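PDB 4UML: ganglioside-induced differentiation-associated protein 2 from Homo sapiens, which is of uncertain molecular function, carries an N-terminal macro domain, a fold that in relatives binds ADP-ribose, and has disease variants associated with spinocerebellar ataxia. Local coordinates for residues 71-76 with 163-168; 92-97 with 119-124; 148-153 with 168-173; 186-191 with 221-226. All coordinates share one frame; numbering follows the deposited sequence.

Contact 1: residues 71-76 with 163-168; sequences AIVNTS and SSVGFC
A71 O takes the amide of G166 at 2.8 Å to its N in a nearly straight bond (170° at the hydrogen), and this bond ties strands 71-75 and 164-167 into a parallel pairing. One step along, V73 N reaches G166 O at 3.0 Å, but the bond is bent to 136° at the hydrogen. Between these two bonds I72 faces G166, a residue without a side chain, and I72 CA lies 4.5 Å from G166 CA. On the face carrying V73, V165 and F167 the packing is by methyl groups. With CG1 of V73 trans to its own N (chi1 178°), CG2 swings back along the strand; V73 CG2 sits 4.0 Å from V165 CG1 and also comes 4.0 Å from F167 CD1, obliquely to the ring, while V165 CG1 lies above one rim of that ring. The pairing is looser toward both ends. At the start A71 N makes only a weak bond, 3.3 Å to S164 O. At the far end the ladder stops: C168 N and V73 O are both buried with no assigned partner in the model, and C168 SG stands 3.2 Å from V73 O and 3.9 Å from T75 CB. All the touching residues are buried; partly exposed S163, before the strand start, takes no part. The pair lies in the middle of the mixed six-stranded sheet, with strand 125-129 beyond 71-75 and strand 203-208 beyond 164-167. Helix 139-159 covers V73, V165 and F167, while helix 85-94 packs on I72, N74 and C168 from across the sheet.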
loop_
_atom_site.group_PDB
_atom_site.type_symbol
_atom_site.label_atom_id
_atom_site.label_comp_id
_atom_site.label_asym_id
_atom_site.label_seq_id
_atom_site.Cartn_x
_atom_site.Cartn_y
_atom_site.Cartn_z
ATOM N N ALA A 71 0.199 8.505 -5.508
ATOM C CA ALA A 71 0.285 8.467 -4.063
ATOM C C ALA A 71 1.113 7.275 -3.585
ATOM O O ALA A 71 1.078 6.177 -4.168
ATOM C CB ALA A 71 -1.104 8.391 -3.446
ATOM N N ILE A 72 1.874 7.508 -2.535
ATOM C CA ILE A 72 2.472 6.440 -1.759
ATOM C C ILE A 72 1.795 6.416 -0.396
ATOM O O ILE A 72 1.197 7.414 0.055
ATOM C CB ILE A 72 4.009 6.518 -1.657
ATOM C CG1 ILE A 72 4.458 7.799 -0.938
ATOM C CG2 ILE A 72 4.656 6.396 -3.015
ATOM C CD1 ILE A 72 5.653 7.538 -0.091
ATOM N N VAL A 73 1.865 5.255 0.231
ATOM C CA VAL A 73 1.179 4.990 1.470
ATOM C C VAL A 73 2.157 4.919 2.662
ATOM O O VAL A 73 3.157 4.232 2.621
ATOM C CB VAL A 73 0.410 3.676 1.377
ATOM C CG1 VAL A 73 -0.284 3.371 2.703
ATOM C CG2 VAL A 73 -0.598 3.692 0.232
ATOM N N ASN A 74 1.843 5.694 3.686
ATOM C CA ASN A 74 2.545 5.726 4.940
ATOM C C ASN A 74 1.678 4.973 5.938
ATOM O O ASN A 74 0.444 5.017 5.873
ATOM C CB ASN A 74 2.763 7.162 5.398
ATOM C CG ASN A 74 3.506 7.233 6.747
ATOM O OD1 ASN A 74 4.391 6.452 6.996
ATOM N ND2 ASN A 74 3.084 8.127 7.619
ATOM N N THR A 75 2.328 4.175 6.768
ATOM C CA THR A 75 1.657 3.439 7.828
ATOM C C THR A 75 2.139 3.980 9.168
ATOM O O THR A 75 3.353 4.204 9.347
ATOM C CB THR A 75 1.811 1.921 7.675
ATOM O OG1 THR A 75 0.886 1.266 8.540
ATOM C CG2 THR A 75 3.239 1.418 7.946
ATOM N N SER A 76 1.199 4.210 10.092
ATOM C CA SER A 76 1.512 5.018 11.280
ATOM C C SER A 76 0.710 4.616 12.520
ATOM O O SER A 76 0.150 3.519 12.576
ATOM C CB SER A 76 1.312 6.480 10.929
ATOM O OG SER A 76 2.001 7.348 11.801
ATOM N N SER A 163 -3.735 7.698 -10.986
ATOM C CA SER A 163 -3.341 6.654 -11.914
ATOM C C SER A 163 -2.485 5.525 -11.291
ATOM O O SER A 163 -2.462 4.407 -11.818
ATOM C CB SER A 163 -2.625 7.284 -13.109
ATOM O OG SER A 163 -1.376 7.816 -12.719
ATOM N N SER A 164 -1.807 5.793 -10.171
ATOM C CA SER A 164 -1.027 4.752 -9.498
ATOM C C SER A 164 -0.921 4.984 -8.000
ATOM O O SER A 164 -0.975 6.136 -7.512
ATOM C CB SER A 164 0.367 4.581 -10.093
ATOM O OG SER A 164 1.122 5.752 -9.977
ATOM N N VAL A 165 -0.826 3.868 -7.283
ATOM C CA VAL A 165 -0.679 3.845 -5.823
ATOM C C VAL A 165 0.477 2.894 -5.459
ATOM O O VAL A 165 0.545 1.761 -5.943
ATOM C CB VAL A 165 -1.972 3.451 -5.090
ATOM C CG1 VAL A 165 -1.792 3.468 -3.564
ATOM C CG2 VAL A 165 -3.111 4.400 -5.457
ATOM N N GLY A 166 1.431 3.420 -4.703
ATOM C CA GLY A 166 2.494 2.642 -4.100
ATOM C C GLY A 166 2.159 2.252 -2.680
ATOM O O GLY A 166 2.195 3.072 -1.787
ATOM N N PHE A 167 1.804 1.001 -2.473
ATOM C CA PHE A 167 1.591 0.484 -1.133
ATOM C C PHE A 167 2.886 0.110 -0.445
ATOM O O PHE A 167 3.735 -0.533 -1.032
ATOM C CB PHE A 167 0.715 -0.772 -1.131
ATOM C CG PHE A 167 -0.743 -0.497 -1.282
ATOM C CD1 PHE A 167 -1.527 -0.179 -0.175
ATOM C CD2 PHE A 167 -1.336 -0.585 -2.525
ATOM C CE1 PHE A 167 -2.874 0.069 -0.314
ATOM C CE2 PHE A 167 -2.678 -0.345 -2.660
ATOM C CZ PHE A 167 -3.442 -0.001 -1.569
ATOM N N CYS A 168 3.000 0.504 0.818
ATOM C CA CYS A 168 3.936 -0.127 1.741
ATOM C C CYS A 168 3.207 -1.348 2.273
ATOM O O CYS A 168 1.990 -1.541 2.049
ATOM C CB CYS A 168 4.330 0.810 2.880
ATOM S SG CYS A 168 2.930 1.287 3.949
#

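Contact 2: residues 92-97 with 119-124; sequences MLAGPD and FNLAAR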
loop_
_atom_site.group_PDB
_atom_site.type_symbol
_atom_site.label_atom_id
_atom_site.label_comp_id
_atom_site.label_asym_id
_atom_site.label_seq_id
_atom_site.Cartn_x
_atom_site.Cartn_y
_atom_site.Cartn_z
ATOM N N MET A 92 11.608 11.765 6.044
ATOM C CA MET A 92 12.858 12.328 5.664
ATOM C C MET A 92 12.783 12.876 4.234
ATOM O O MET A 92 13.226 13.998 3.964
ATOM C CB MET A 92 13.923 11.253 5.748
ATOM C CG MET A 92 15.212 11.699 5.103
ATOM S SD MET A 92 16.535 10.563 5.495
ATOM C CE MET A 92 16.823 11.012 7.209
ATOM N N LEU A 93 12.214 12.100 3.311
ATOM C CA LEU A 93 12.226 12.521 1.896
ATOM C C LEU A 93 11.187 13.557 1.570
ATOM O O LEU A 93 11.412 14.398 0.688
ATOM C CB LEU A 93 12.140 11.330 0.999
ATOM C CG LEU A 93 13.393 10.473 1.104
ATOM C CD1 LEU A 93 13.229 9.255 0.216
ATOM C CD2 LEU A 93 14.633 11.285 0.718
ATOM N N ALA A 94 10.069 13.556 2.285
ATOM C CA ALA A 94 9.105 14.610 2.090
ATOM C C ALA A 94 9.620 15.976 2.580
ATOM O O ALA A 94 9.313 17.003 1.974
ATOM C CB ALA A 94 7.781 14.267 2.750
ATOM N N GLY A 95 10.346 15.995 3.688
ATOM C CA GLY A 95 10.820 17.263 4.278
ATOM C C GLY A 95 9.885 17.897 5.328
ATOM O O GLY A 95 8.766 17.434 5.581
ATOM N N PRO A 96 10.330 18.993 5.937
ATOM C CA PRO A 96 9.617 19.563 7.081
ATOM C C PRO A 96 8.282 20.191 6.756
ATOM O O PRO A 96 7.507 20.413 7.682
ATOM C CB PRO A 96 10.561 20.687 7.573
ATOM C CG PRO A 96 11.482 20.954 6.434
ATOM C CD PRO A 96 11.626 19.656 5.695
ATOM N N ASP A 97 8.016 20.534 5.494
ATOM C CA ASP A 97 6.770 21.221 5.186
ATOM C C ASP A 97 5.602 20.307 5.472
ATOM O O ASP A 97 4.461 20.793 5.659
ATOM C CB ASP A 97 6.690 21.683 3.737
ATOM C CG ASP A 97 7.667 22.777 3.402
ATOM O OD1 ASP A 97 8.428 23.197 4.289
ATOM O OD2 ASP A 97 7.671 23.209 2.223
ATOM N N PHE A 119 5.140 16.863 -0.829
ATOM C CA PHE A 119 6.256 17.816 -0.581
ATOM C C PHE A 119 7.507 17.453 -1.419
ATOM O O PHE A 119 7.387 17.488 -2.645
ATOM C CB PHE A 119 6.412 18.028 0.941
ATOM C CG PHE A 119 5.138 18.584 1.567
ATOM C CD1 PHE A 119 4.763 19.916 1.353
ATOM C CD2 PHE A 119 4.256 17.764 2.282
ATOM C CE1 PHE A 119 3.585 20.439 1.903
ATOM C CE2 PHE A 119 3.065 18.279 2.817
ATOM C CZ PHE A 119 2.729 19.611 2.632
ATOM N N ASN A 120 8.647 17.075 -0.846
ATOM C CA ASN A 120 9.788 16.731 -1.708
ATOM C C ASN A 120 9.783 15.306 -2.274
ATOM O O ASN A 120 10.729 14.888 -2.960
ATOM C CB ASN A 120 11.120 17.059 -1.031
ATOM C CG ASN A 120 12.334 16.910 -1.957
ATOM O OD1 ASN A 120 12.398 17.479 -3.024
ATOM N ND2 ASN A 120 13.291 16.151 -1.522
ATOM N N LEU A 121 8.746 14.528 -1.997
ATOM C CA LEU A 121 8.729 13.181 -2.527
ATOM C C LEU A 121 8.474 13.224 -4.027
ATOM O O LEU A 121 7.816 14.162 -4.545
ATOM C CB LEU A 121 7.607 12.361 -1.888
ATOM C CG LEU A 121 7.676 11.990 -0.423
ATOM C CD1 LEU A 121 6.385 11.256 -0.049
ATOM C CD2 LEU A 121 8.912 11.151 -0.130
ATOM N N ALA A 122 8.956 12.204 -4.723
ATOM C CA ALA A 122 8.579 12.043 -6.139
ATOM C C ALA A 122 7.062 11.895 -6.345
ATOM O O ALA A 122 6.524 12.284 -7.389
ATOM C CB ALA A 122 9.318 10.885 -6.746
ATOM N N ALA A 123 6.367 11.342 -5.360
ATOM C CA ALA A 123 4.912 11.132 -5.461
ATOM C C ALA A 123 4.178 12.443 -5.168
ATOM O O ALA A 123 4.619 13.213 -4.330
ATOM C CB ALA A 123 4.464 10.079 -4.474
ATOM N N ARG A 124 3.053 12.664 -5.839
ATOM C CA ARG A 124 2.187 13.831 -5.626
ATOM C C ARG A 124 1.533 13.852 -4.239
ATOM O O ARG A 124 1.374 14.928 -3.653
ATOM C CB ARG A 124 1.098 13.900 -6.723
ATOM C CG ARG A 124 0.132 15.082 -6.646
ATOM C CD ARG A 124 -1.008 14.965 -7.680
ATOM N NE ARG A 124 -0.542 15.095 -9.070
ATOM C CZ ARG A 124 -1.117 14.542 -10.150
ATOM N NH1 ARG A 124 -2.223 13.783 -10.058
ATOM N NH2 ARG A 124 -0.579 14.753 -11.357
HETATM O O HOH W 1 13.740 15.963 1.639
HETATM O O HOH W 2 12.180 12.830 -2.090
#
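F119 and N120 close over the last turn of helix 85-94, where the chain leaves helical geometry at G95 with a positive phi of 91°. The F119 side chain runs from the helix end toward D97. Its CB rests 3.2 Å from A94 O. From there the ring lies against D97: F119 CD1 meets D97 CB at 3.5 Å, CE1 touches the same CB a little farther off, and CZ, at the tip, approaches D97 O at 3.7 Å. The D97 carbonyl carbon stands over the centre of the ring, so that one aromatic face is spread against main chain, with L98 and D101 of helix 97-105 also touching the ring. The next residue supplies the polar grip. N120 N donates to A94 O at 2.9 Å, and N120 ND2 sends a weak bond to L93 O. Two waters also donate to L93 O: one is tied to M92 O and N120 ND2, the other to N120 O at 2.7 Å. Deeper in, L121 CD2 presses on L93 CB at 3.4 Å, closer than usual van der Waals contact, while L121 CG lies against A94 CB and the leucine reaches on to I72 of the sheet. The helix thus ends with carbonyls pointing out of its last turn, and the hairpin loop before strand 125-129 answers with N-H groups and water; such donors should suit the partial negative charge expected at a helix C-terminus.

Contact 3: residues 148-153 with 168-173; sequences SCYRNV and CVINSA
Residues 168-173 begin the connection from strand 164-167 to helix 179-197, a loop that in ADP-ribose-binding macro domains helps hold the ligand's phosphates (binding here is not established); I170 lying on Y150 fastens it to helix 139-159. The methyl I170 CD1 lies 3.6 Å from the centroid of the Y150 ring, almost on its normal (11° off), a clear CH-pi contact. The isoleucine splits its two branches between two helix residues. CG1, at chi1 -70°, runs extended through chi2 to put CD1 over the ring, while I170 CG2 goes the other way and meets C149 CB at 3.9 Å. V153 CG2 adds a more distant touch to CD1. At the polar end of the tyrosine, I170 N sends a weak but straight bond to Y150 OH, 3.3 Å with 165° at the hydrogen. A water bonded to Y150 OH (2.8 Å) also donates to C168 O, at 3.2 Å, so the phenol oxygen is tied to the loop backbone directly and through water. The ring is thus fixed by a methyl over one face and polar links at its tip. Around this, T129 of strand 125-129 touches both C149 and I170, and I170 O takes a hydrogen bond from T75 OG1 of strand 71-75. The F167 ring of the adjoining strand meets that of Y150, and A186 and T189 bring helix 179-197 against the same tyrosine.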
loop_
_atom_site.group_PDB
_atom_site.type_symbol
_atom_site.label_atom_id
_atom_site.label_comp_id
_atom_site.label_asym_id
_atom_site.label_seq_id
_atom_site.Cartn_x
_atom_site.Cartn_y
_atom_site.Cartn_z
ATOM N N SER A 148 -9.987 -2.412 6.197
ATOM C CA SER A 148 -10.387 -1.017 6.040
ATOM C C SER A 148 -9.229 -0.141 5.614
ATOM O O SER A 148 -9.415 0.751 4.806
ATOM C CB SER A 148 -11.048 -0.480 7.306
ATOM O OG SER A 148 -12.295 -1.136 7.449
ATOM N N CYS A 149 -8.034 -0.356 6.166
ATOM C CA CYS A 149 -6.864 0.369 5.670
ATOM C C CYS A 149 -6.735 0.265 4.146
ATOM O O CYS A 149 -6.609 1.284 3.468
ATOM C CB CYS A 149 -5.584 -0.181 6.311
ATOM S SG CYS A 149 -5.446 0.190 8.060
ATOM N N TYR A 150 -6.683 -0.955 3.626
ATOM C CA TYR A 150 -6.481 -1.153 2.195
ATOM C C TYR A 150 -7.672 -0.583 1.366
ATOM O O TYR A 150 -7.473 0.081 0.372
ATOM C CB TYR A 150 -6.265 -2.636 1.875
ATOM C CG TYR A 150 -4.878 -3.080 2.176
ATOM C CD1 TYR A 150 -3.872 -2.892 1.240
ATOM C CD2 TYR A 150 -4.526 -3.565 3.444
ATOM C CE1 TYR A 150 -2.563 -3.221 1.529
ATOM C CE2 TYR A 150 -3.220 -3.928 3.738
ATOM C CZ TYR A 150 -2.249 -3.743 2.787
ATOM O OH TYR A 150 -0.969 -4.052 3.056
ATOM N N ARG A 151 -8.881 -0.826 1.837
ATOM C CA ARG A 151 -10.118 -0.335 1.199
ATOM C C ARG A 151 -10.144 1.208 1.159
ATOM O O ARG A 151 -10.445 1.828 0.142
ATOM C CB ARG A 151 -11.274 -0.862 2.031
ATOM C CG ARG A 151 -12.666 -0.426 1.582
ATOM C CD ARG A 151 -13.185 0.767 2.373
ATOM N NE ARG A 151 -14.630 0.948 2.177
ATOM C CZ ARG A 151 -15.341 1.997 2.605
ATOM N NH1 ARG A 151 -14.764 2.997 3.258
ATOM N NH2 ARG A 151 -16.652 2.043 2.377
ATOM N N ASN A 152 -9.816 1.838 2.279
ATOM C CA ASN A 152 -9.831 3.285 2.330
ATOM C C ASN A 152 -8.721 3.984 1.537
ATOM O O ASN A 152 -8.919 5.104 1.037
ATOM C CB ASN A 152 -9.872 3.747 3.774
ATOM C CG ASN A 152 -11.246 3.537 4.400
ATOM O OD1 ASN A 152 -12.253 3.751 3.738
ATOM N ND2 ASN A 152 -11.290 3.086 5.653
ATOM N N VAL A 153 -7.547 3.350 1.442
ATOM C CA VAL A 153 -6.494 3.862 0.571
ATOM C C VAL A 153 -6.980 3.905 -0.856
ATOM O O VAL A 153 -6.876 4.931 -1.569
ATOM C CB VAL A 153 -5.232 2.961 0.659
ATOM C CG1 VAL A 153 -4.244 3.277 -0.457
ATOM C CG2 VAL A 153 -4.554 3.210 2.004
ATOM N N CYS A 168 3.000 0.504 0.818
ATOM C CA CYS A 168 3.936 -0.127 1.741
ATOM C C CYS A 168 3.207 -1.348 2.273
ATOM O O CYS A 168 1.990 -1.541 2.049
ATOM C CB CYS A 168 4.330 0.810 2.880
ATOM S SG CYS A 168 2.930 1.287 3.949
ATOM N N VAL A 169 3.937 -2.183 2.987
ATOM C CA VAL A 169 3.302 -3.240 3.741
ATOM C C VAL A 169 2.630 -2.538 4.911
ATOM O O VAL A 169 3.323 -1.974 5.766
ATOM C CB VAL A 169 4.361 -4.277 4.172
ATOM C CG1 VAL A 169 3.727 -5.346 5.058
ATOM C CG2 VAL A 169 4.974 -4.934 2.927
ATOM N N ILE A 170 1.285 -2.472 4.921
ATOM C CA ILE A 170 0.606 -1.628 5.904
ATOM C C ILE A 170 0.768 -2.153 7.351
ATOM O O ILE A 170 0.772 -1.369 8.291
ATOM C CB ILE A 170 -0.909 -1.394 5.531
ATOM C CG1 ILE A 170 -0.958 -0.488 4.277
ATOM C CG2 ILE A 170 -1.699 -0.751 6.669
ATOM C CD1 ILE A 170 -2.332 -0.263 3.684
ATOM N N ASN A 171 0.876 -3.455 7.497
ATOM C CA ASN A 171 1.080 -4.069 8.804
ATOM C C ASN A 171 2.553 -3.906 9.183
ATOM O O ASN A 171 3.402 -4.530 8.580
ATOM C CB ASN A 171 0.687 -5.555 8.764
ATOM C CG ASN A 171 1.248 -6.300 7.549
ATOM O OD1 ASN A 171 0.924 -5.998 6.380
ATOM N ND2 ASN A 171 2.085 -7.296 7.816
ATOM N N SER A 172 2.854 -2.999 10.088
ATOM C CA SER A 172 4.249 -2.808 10.536
ATOM C C SER A 172 4.677 -3.990 11.393
ATOM O O SER A 172 3.848 -4.608 12.061
ATOM C CB SER A 172 4.392 -1.517 11.324
ATOM O OG SER A 172 3.518 -1.501 12.436
ATOM N N ALA A 173 5.966 -4.307 11.391
ATOM C CA ALA A 173 6.474 -5.394 12.234
ATOM C C ALA A 173 6.146 -5.113 13.700
ATOM O O ALA A 173 5.672 -5.997 14.416
ATOM C CB ALA A 173 7.970 -5.603 12.020
HETATM O O HOH W 3 0.823 -4.336 0.894
#

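Contact 4: residues 186-191 with 221-226; sequences ALRTVR and PLYFPR
Y223 and F224, at the C-terminal end of helix 210-223, present their rings to helix 179-197 in two different ways. The Y223 ring lies with one face on the helix backbone, R188 N standing 3.9 Å above its plane toward the rim. L187 crosses it at about a right angle, with L187 CB 3.6 Å from Y223 CD2, and on the other flank R188 CB touches Y223 CE1 at 3.6 Å. L222 CG lies over the rim of the opposite face. F224 instead pushes its ring tip into the helix: F224 CZ is 3.6 Å from R191 CB, and the arginine chain slides past the ring in the reverse direction. A bend at chi2 of R191 (66°) turns its outer half toward the end of helix 210-223. There R191 NH1 donates to Y223 O at 3.0 Å, the oxygen lying 31° out of the guanidinium plane, while F224 CA sits at the guanidinium edge. A water that donates to P225 O takes a weak bond from R191 NH1. E195 forms a salt bridge with NE, and NH2 hydrogen-bonds to L48 O. A buried cation is thus shared among a carboxylate and main-chain oxygens; set against the C-terminal end of helix 210-223, it probably gains from the negative end of that helix's dipole.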
loop_
_atom_site.group_PDB
_atom_site.type_symbol
_atom_site.label_atom_id
_atom_site.label_comp_id
_atom_site.label_asym_id
_atom_site.label_seq_id
_atom_site.Cartn_x
_atom_site.Cartn_y
_atom_site.Cartn_z
ATOM N N ALA A 186 -4.276 -8.030 2.153
ATOM C CA ALA A 186 -3.794 -7.008 1.238
ATOM C C ALA A 186 -4.086 -7.407 -0.230
ATOM O O ALA A 186 -4.692 -6.636 -0.987
ATOM C CB ALA A 186 -2.300 -6.789 1.436
ATOM N N LEU A 187 -3.682 -8.603 -0.618
ATOM C CA LEU A 187 -3.840 -9.018 -2.015
ATOM C C LEU A 187 -5.295 -9.227 -2.404
ATOM O O LEU A 187 -5.713 -8.842 -3.502
ATOM C CB LEU A 187 -3.026 -10.282 -2.279
ATOM C CG LEU A 187 -1.524 -10.137 -2.048
ATOM C CD1 LEU A 187 -0.837 -11.449 -2.323
ATOM C CD2 LEU A 187 -0.978 -9.041 -2.932
ATOM N N ARG A 188 -6.065 -9.857 -1.526
ATOM C CA ARG A 188 -7.483 -10.104 -1.814
ATOM C C ARG A 188 -8.241 -8.793 -2.020
ATOM O O ARG A 188 -9.016 -8.614 -2.979
ATOM C CB ARG A 188 -8.091 -10.915 -0.666
ATOM C CG ARG A 188 -9.535 -11.340 -0.876
ATOM C CD ARG A 188 -9.973 -12.229 0.285
ATOM N NE ARG A 188 -10.082 -11.413 1.494
ATOM C CZ ARG A 188 -9.781 -11.804 2.726
ATOM N NH1 ARG A 188 -9.363 -13.035 2.971
ATOM N NH2 ARG A 188 -9.926 -10.948 3.725
ATOM N N THR A 189 -7.976 -7.828 -1.153
ATOM C CA THR A 189 -8.659 -6.538 -1.231
ATOM C C THR A 189 -8.314 -5.789 -2.508
ATOM O O THR A 189 -9.187 -5.183 -3.191
ATOM C CB THR A 189 -8.295 -5.675 0.008
ATOM O OG1 THR A 189 -8.559 -6.432 1.195
ATOM C CG2 THR A 189 -9.039 -4.379 0.019
ATOM N N VAL A 190 -7.040 -5.795 -2.870
ATOM C CA VAL A 190 -6.648 -5.107 -4.088
ATOM C C VAL A 190 -7.207 -5.848 -5.320
ATOM O O VAL A 190 -7.614 -5.216 -6.285
ATOM C CB VAL A 190 -5.103 -4.963 -4.196
ATOM C CG1 VAL A 190 -4.671 -4.516 -5.568
ATOM C CG2 VAL A 190 -4.579 -3.989 -3.151
ATOM N N ARG A 191 -7.164 -7.174 -5.291
ATOM C CA ARG A 191 -7.732 -7.966 -6.409
ATOM C C ARG A 191 -9.183 -7.550 -6.662
ATOM O O ARG A 191 -9.527 -7.134 -7.767
ATOM C CB ARG A 191 -7.595 -9.465 -6.158
ATOM C CG ARG A 191 -8.424 -10.337 -7.095
ATOM C CD ARG A 191 -7.932 -10.212 -8.522
ATOM N NE ARG A 191 -8.862 -10.758 -9.527
ATOM C CZ ARG A 191 -8.555 -11.646 -10.482
ATOM N NH1 ARG A 191 -7.347 -12.206 -10.593
ATOM N NH2 ARG A 191 -9.502 -11.998 -11.341
ATOM N N PRO A 221 0.211 -15.535 -6.957
ATOM C CA PRO A 221 -0.470 -16.475 -7.856
ATOM C C PRO A 221 -1.894 -16.869 -7.453
ATOM O O PRO A 221 -2.694 -17.163 -8.322
ATOM C CB PRO A 221 0.447 -17.712 -7.829
ATOM C CG PRO A 221 1.775 -17.218 -7.399
ATOM C CD PRO A 221 1.481 -16.085 -6.446
ATOM N N LEU A 222 -2.215 -16.859 -6.156
ATOM C CA LEU A 222 -3.549 -17.230 -5.674
ATOM C C LEU A 222 -4.605 -16.154 -5.958
ATOM O O LEU A 222 -5.767 -16.464 -6.290
ATOM C CB LEU A 222 -3.438 -17.563 -4.182
ATOM C CG LEU A 222 -4.609 -17.730 -3.211
ATOM C CD1 LEU A 222 -5.573 -18.847 -3.601
ATOM C CD2 LEU A 222 -4.029 -18.006 -1.817
ATOM N N TYR A 223 -4.212 -14.882 -5.840
ATOM C CA TYR A 223 -5.120 -13.770 -6.103
ATOM C C TYR A 223 -5.023 -13.248 -7.523
ATOM O O TYR A 223 -5.972 -12.666 -8.019
ATOM C CB TYR A 223 -4.887 -12.648 -5.074
ATOM C CG TYR A 223 -5.184 -13.191 -3.717
ATOM C CD1 TYR A 223 -6.486 -13.379 -3.323
ATOM C CD2 TYR A 223 -4.171 -13.630 -2.879
ATOM C CE1 TYR A 223 -6.781 -13.930 -2.108
ATOM C CE2 TYR A 223 -4.464 -14.180 -1.653
ATOM C CZ TYR A 223 -5.773 -14.327 -1.283
ATOM O OH TYR A 223 -6.089 -14.890 -0.077
ATOM N N PHE A 224 -3.896 -13.512 -8.184
ATOM C CA PHE A 224 -3.668 -13.027 -9.541
ATOM C C PHE A 224 -3.093 -14.168 -10.403
ATOM O O PHE A 224 -1.940 -14.104 -10.839
ATOM C CB PHE A 224 -2.729 -11.808 -9.512
ATOM C CG PHE A 224 -3.285 -10.626 -8.734
ATOM C CD1 PHE A 224 -4.092 -9.679 -9.344
ATOM C CD2 PHE A 224 -2.990 -10.469 -7.385
ATOM C CE1 PHE A 224 -4.605 -8.595 -8.627
ATOM C CE2 PHE A 224 -3.497 -9.388 -6.666
ATOM C CZ PHE A 224 -4.302 -8.456 -7.287
ATOM N N PRO A 225 -3.886 -15.246 -10.602
ATOM C CA PRO A 225 -3.399 -16.357 -11.446
ATOM C C PRO A 225 -2.959 -15.875 -12.840
ATOM O O PRO A 225 -3.644 -15.056 -13.460
ATOM C CB PRO A 225 -4.622 -17.279 -11.554
ATOM C CG PRO A 225 -5.799 -16.439 -11.220
ATOM C CD PRO A 225 -5.302 -15.423 -10.227
ATOM N N ARG A 226 -1.821 -16.372 -13.311
ATOM C CA ARG A 226 -1.233 -15.945 -14.600
ATOM C C ARG A 226 -1.688 -16.766 -15.837
ATOM O O ARG A 226 -1.888 -16.201 -16.908
ATOM C CB ARG A 226 0.291 -16.011 -14.515
ATOM C CG ARG A 226 0.923 -15.042 -13.538
ATOM C CD ARG A 226 2.129 -15.689 -12.887
ATOM N NE ARG A 226 3.262 -14.783 -12.764
ATOM C CZ ARG A 226 4.477 -15.169 -12.375
ATOM N NH1 ARG A 226 4.711 -16.439 -12.062
ATOM N NH2 ARG A 226 5.460 -14.281 -12.289
HETATM O O HOH W 4 -5.549 -12.903 -12.806
#

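In the fold
Contacts 1 and 3 form the core, their centres about 5 and 6 Å from the chain centre. They share C168, where a strand held by main-chain bonds becomes a loop held by a methyl-on-ring contact and a water. Contacts 2 and 4 lie on opposite sides of that centre, about 30 Å apart between their own centres, and both deal with the C-terminal end of a helix. At contact 2, partly open to solvent, a loop amide and waters meet the last carbonyls; at contact 4, more buried, an arginine bonds the carbonyl of Y223. I72 meets L121 between contacts 1 and 2, while Y150 against A186 and T189 joins contact 3 to contact 4.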